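Local coordinates for protein alpha-galactosidase (Lactobacillus brevis, PDB 3MI6) that probably hydrolyses terminal, non-reducing alpha-D-galactose residues from alpha-galactosides such as galactose oligosaccharides and galactomannans, at residues D[346-350]-D[397-401]. Sequence-based numbering, arbitrary orientation.
Sequences EAKLM and HFSQA
Met350, present as selenomethionine, brings its end to the rim of the Phe398 ring rather than lying over it. Met350 SE is 5.2 Å from the centroid of the Phe398 ring and 75° off the normal, an edge-on Met-aromatic contact. Bends at chi2 and chi3 curl the chain until Met350 CE lies in the ring plane, 3.4 Å from Phe398 CD1. The same methyl meets Ala401, Met350 CE to Ala401 CB 3.6 Å; alanine suits this place because its short side chain, pointing at the other helix, leaves room for the flexible selenoether arm. Phe398 carries most of the second helix's share. With CG anti to the backbone N (chi1 176°), its ring stretches into the groove between the helices, where Leu349 CB meets Phe398 CZ at 4.0 Å. Branched and apolar, Leu349 suits its buried place between that ring and Phe364 and Leu366 of strand 363-366, while Phe398 meets Phe409 with the ring planes nearly perpendicular. Helices 346-358 and 394-404 are consecutive outer helices of the (beta/alpha)8 barrel; these segments run nearly parallel, at 13° with axes 11.5 Å apart, a spacing that the long side chains of Met350, Phe398 and Glu346 span. Trimming Phe398 to an alanine would probably open a gap between the helices, leaving Leu349 and the Met350 methyl without their aromatic partner. Less buried than Leu349 and Phe398, Glu346 and His397 cross side chains at about a right angle; glutamate is long enough to carry its charge past the ring. Glu346 OE2 comes 3.4 Å from His397 ND1, but the angle is too poor for a hydrogen bond; the same oxygen also lies against Phe398 CB. The chemistry is thus mainly apolar, with a polar margin where the carboxylate would probably attract the imidazole if that ring were protonated.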
ATOM      1  N   GLU D 346      13.929  56.329 -10.133  1.00 81.51           N
ATOM      2  CA  GLU D 346      14.892  56.493  -9.041  1.00 80.98           C
ATOM      3  C   GLU D 346      14.273  57.024  -7.745  1.00 81.57           C
ATOM      4  O   GLU D 346      14.484  56.463  -6.667  1.00 78.07           O
ATOM      5  CB  GLU D 346      16.058  57.388  -9.456  1.00 80.37           C
ATOM      6  CG  GLU D 346      16.852  57.881  -8.262  1.00 82.57           C
ATOM      7  CD  GLU D 346      18.338  57.975  -8.531  1.00 85.83           C
ATOM      8  OE1 GLU D 346      18.729  58.089  -9.712  1.00 86.16           O
ATOM      9  OE2 GLU D 346      19.117  57.941  -7.553  1.00 86.36           O
ATOM     10  N   ALA D 347      13.514  58.106  -7.867  1.00 82.60           N
ATOM     11  CA  ALA D 347      12.876  58.750  -6.728  1.00 80.65           C
ATOM     12  C   ALA D 347      11.978  57.795  -5.946  1.00 78.69           C
ATOM     13  O   ALA D 347      11.998  57.782  -4.717  1.00 75.61           O
ATOM     14  CB  ALA D 347      12.081  59.951  -7.195  1.00 85.00           C
ATOM     15  N   LYS D 348      11.178  57.008  -6.658  1.00 78.39           N
ATOM     16  CA  LYS D 348      10.309  56.035  -6.009  1.00 73.85           C
ATOM     17  C   LYS D 348      11.131  55.006  -5.261  1.00 72.12           C
ATOM     18  O   LYS D 348      10.761  54.589  -4.172  1.00 71.48           O
ATOM     19  CB  LYS D 348       9.405  55.332  -7.026  1.00 74.19           C
ATOM     20  CG  LYS D 348       8.639  54.126  -6.473  1.00 69.70           C
ATOM     21  CD  LYS D 348       7.658  54.517  -5.385  1.00 66.66           C
ATOM     22  CE  LYS D 348       6.923  53.294  -4.849  1.00 70.95           C
ATOM     23  NZ  LYS D 348       5.838  53.624  -3.872  1.00 67.68           N
ATOM     24  N   LEU D 349      12.250  54.595  -5.848  1.00 74.44           N
ATOM     25  CA  LEU D 349      13.079  53.553  -5.243  1.00 76.24           C
ATOM     26  C   LEU D 349      13.831  54.069  -4.017  1.00 73.65           C
ATOM     27  O   LEU D 349      14.166  53.306  -3.103  1.00 68.41           O
ATOM     28  CB  LEU D 349      14.054  52.946  -6.264  1.00 74.30           C
ATOM     29  CG  LEU D 349      13.504  51.874  -7.218  1.00 69.58           C
ATOM     30  CD1 LEU D 349      14.630  51.333  -8.061  1.00 64.44           C
ATOM     31  CD2 LEU D 349      12.791  50.727  -6.482  1.00 66.88           C
HETATM   32  N   MSE D 350      14.085  55.370  -3.999  1.00 73.85           N
HETATM   33  CA  MSE D 350      14.762  55.977  -2.871  1.00 71.83           C
HETATM   34  C   MSE D 350      13.889  55.916  -1.615  1.00 68.29           C
HETATM   35  O   MSE D 350      14.380  55.669  -0.513  1.00 63.80           O
HETATM   36  CB  MSE D 350      15.162  57.415  -3.195  1.00 75.94           C
HETATM   37  CG  MSE D 350      16.368  57.862  -2.407  1.00 80.39           C
HETATM   38 SE   MSE D 350      17.843  56.614  -2.687  1.00 95.24          SE
HETATM   39  CE  MSE D 350      18.538  57.387  -4.351  1.00 89.18           C
ATOM     40  N   HIS D 397      25.137  56.981  -9.373  1.00 88.46           N
ATOM     41  CA  HIS D 397      24.568  57.853  -8.361  1.00 89.11           C
ATOM     42  C   HIS D 397      23.720  57.077  -7.359  1.00 84.95           C
ATOM     43  O   HIS D 397      23.946  57.148  -6.154  1.00 85.33           O
ATOM     44  CB  HIS D 397      23.736  58.960  -9.018  1.00 91.83           C
ATOM     45  CG  HIS D 397      22.903  59.742  -8.051  1.00 92.97           C
ATOM     46  ND1 HIS D 397      21.615  60.142  -8.335  1.00 90.49           N
ATOM     47  CD2 HIS D 397      23.168  60.185  -6.799  1.00 93.62           C
ATOM     48  CE1 HIS D 397      21.126  60.804  -7.302  1.00 93.23           C
ATOM     49  NE2 HIS D 397      22.048  60.842  -6.356  1.00 93.91           N
ATOM     50  N   PHE D 398      22.744  56.337  -7.873  1.00 84.79           N
ATOM     51  CA  PHE D 398      21.783  55.610  -7.042  1.00 82.62           C
ATOM     52  C   PHE D 398      22.455  54.649  -6.070  1.00 78.21           C
ATOM     53  O   PHE D 398      21.945  54.407  -4.982  1.00 75.11           O
ATOM     54  CB  PHE D 398      20.793  54.856  -7.932  1.00 80.68           C
ATOM     55  CG  PHE D 398      19.821  53.996  -7.181  1.00 77.82           C
ATOM     56  CD1 PHE D 398      18.972  54.545  -6.237  1.00 80.31           C
ATOM     57  CD2 PHE D 398      19.729  52.638  -7.445  1.00 76.53           C
ATOM     58  CE1 PHE D 398      18.056  53.754  -5.553  1.00 76.08           C
ATOM     59  CE2 PHE D 398      18.815  51.839  -6.765  1.00 71.92           C
ATOM     60  CZ  PHE D 398      17.977  52.403  -5.818  1.00 70.93           C
ATOM     61  N   SER D 399      23.598  54.105  -6.473  1.00 79.25           N
ATOM     62  CA  SER D 399      24.352  53.201  -5.619  1.00 70.97           C
ATOM     63  C   SER D 399      25.123  54.013  -4.601  1.00 72.78           C
ATOM     64  O   SER D 399      25.292  53.600  -3.461  1.00 71.33           O
ATOM     65  CB  SER D 399      25.314  52.346  -6.441  1.00 68.53           C
ATOM     66  OG  SER D 399      26.523  53.035  -6.679  1.00 74.11           O
ATOM     67  N   GLN D 400      25.596  55.177  -5.018  1.00 79.11           N
ATOM     68  CA  GLN D 400      26.284  56.072  -4.104  1.00 80.84           C
ATOM     69  C   GLN D 400      25.349  56.393  -2.950  1.00 75.65           C
ATOM     70  O   GLN D 400      25.742  56.343  -1.793  1.00 74.69           O
ATOM     71  CB  GLN D 400      26.715  57.349  -4.828  1.00 89.15           C
ATOM     72  CG  GLN D 400      27.737  58.202  -4.084  1.00 92.40           C
ATOM     73  CD  GLN D 400      28.486  59.146  -5.019  1.00 99.52           C
ATOM     74  OE1 GLN D 400      28.783  60.292  -4.665  1.00 98.88           O
ATOM     75  NE2 GLN D 400      28.785  58.666  -6.229  1.00 94.82           N
ATOM     76  N   ALA D 401      24.101  56.710  -3.269  1.00 73.99           N
ATOM     77  CA  ALA D 401      23.099  56.940  -2.238  1.00 75.26           C
ATOM     78  C   ALA D 401      22.966  55.717  -1.329  1.00 74.43           C
ATOM     79  O   ALA D 401      23.130  55.818  -0.111  1.00 74.74           O
ATOM     80  CB  ALA D 401      21.763  57.286  -2.862  1.00 78.86           C
TER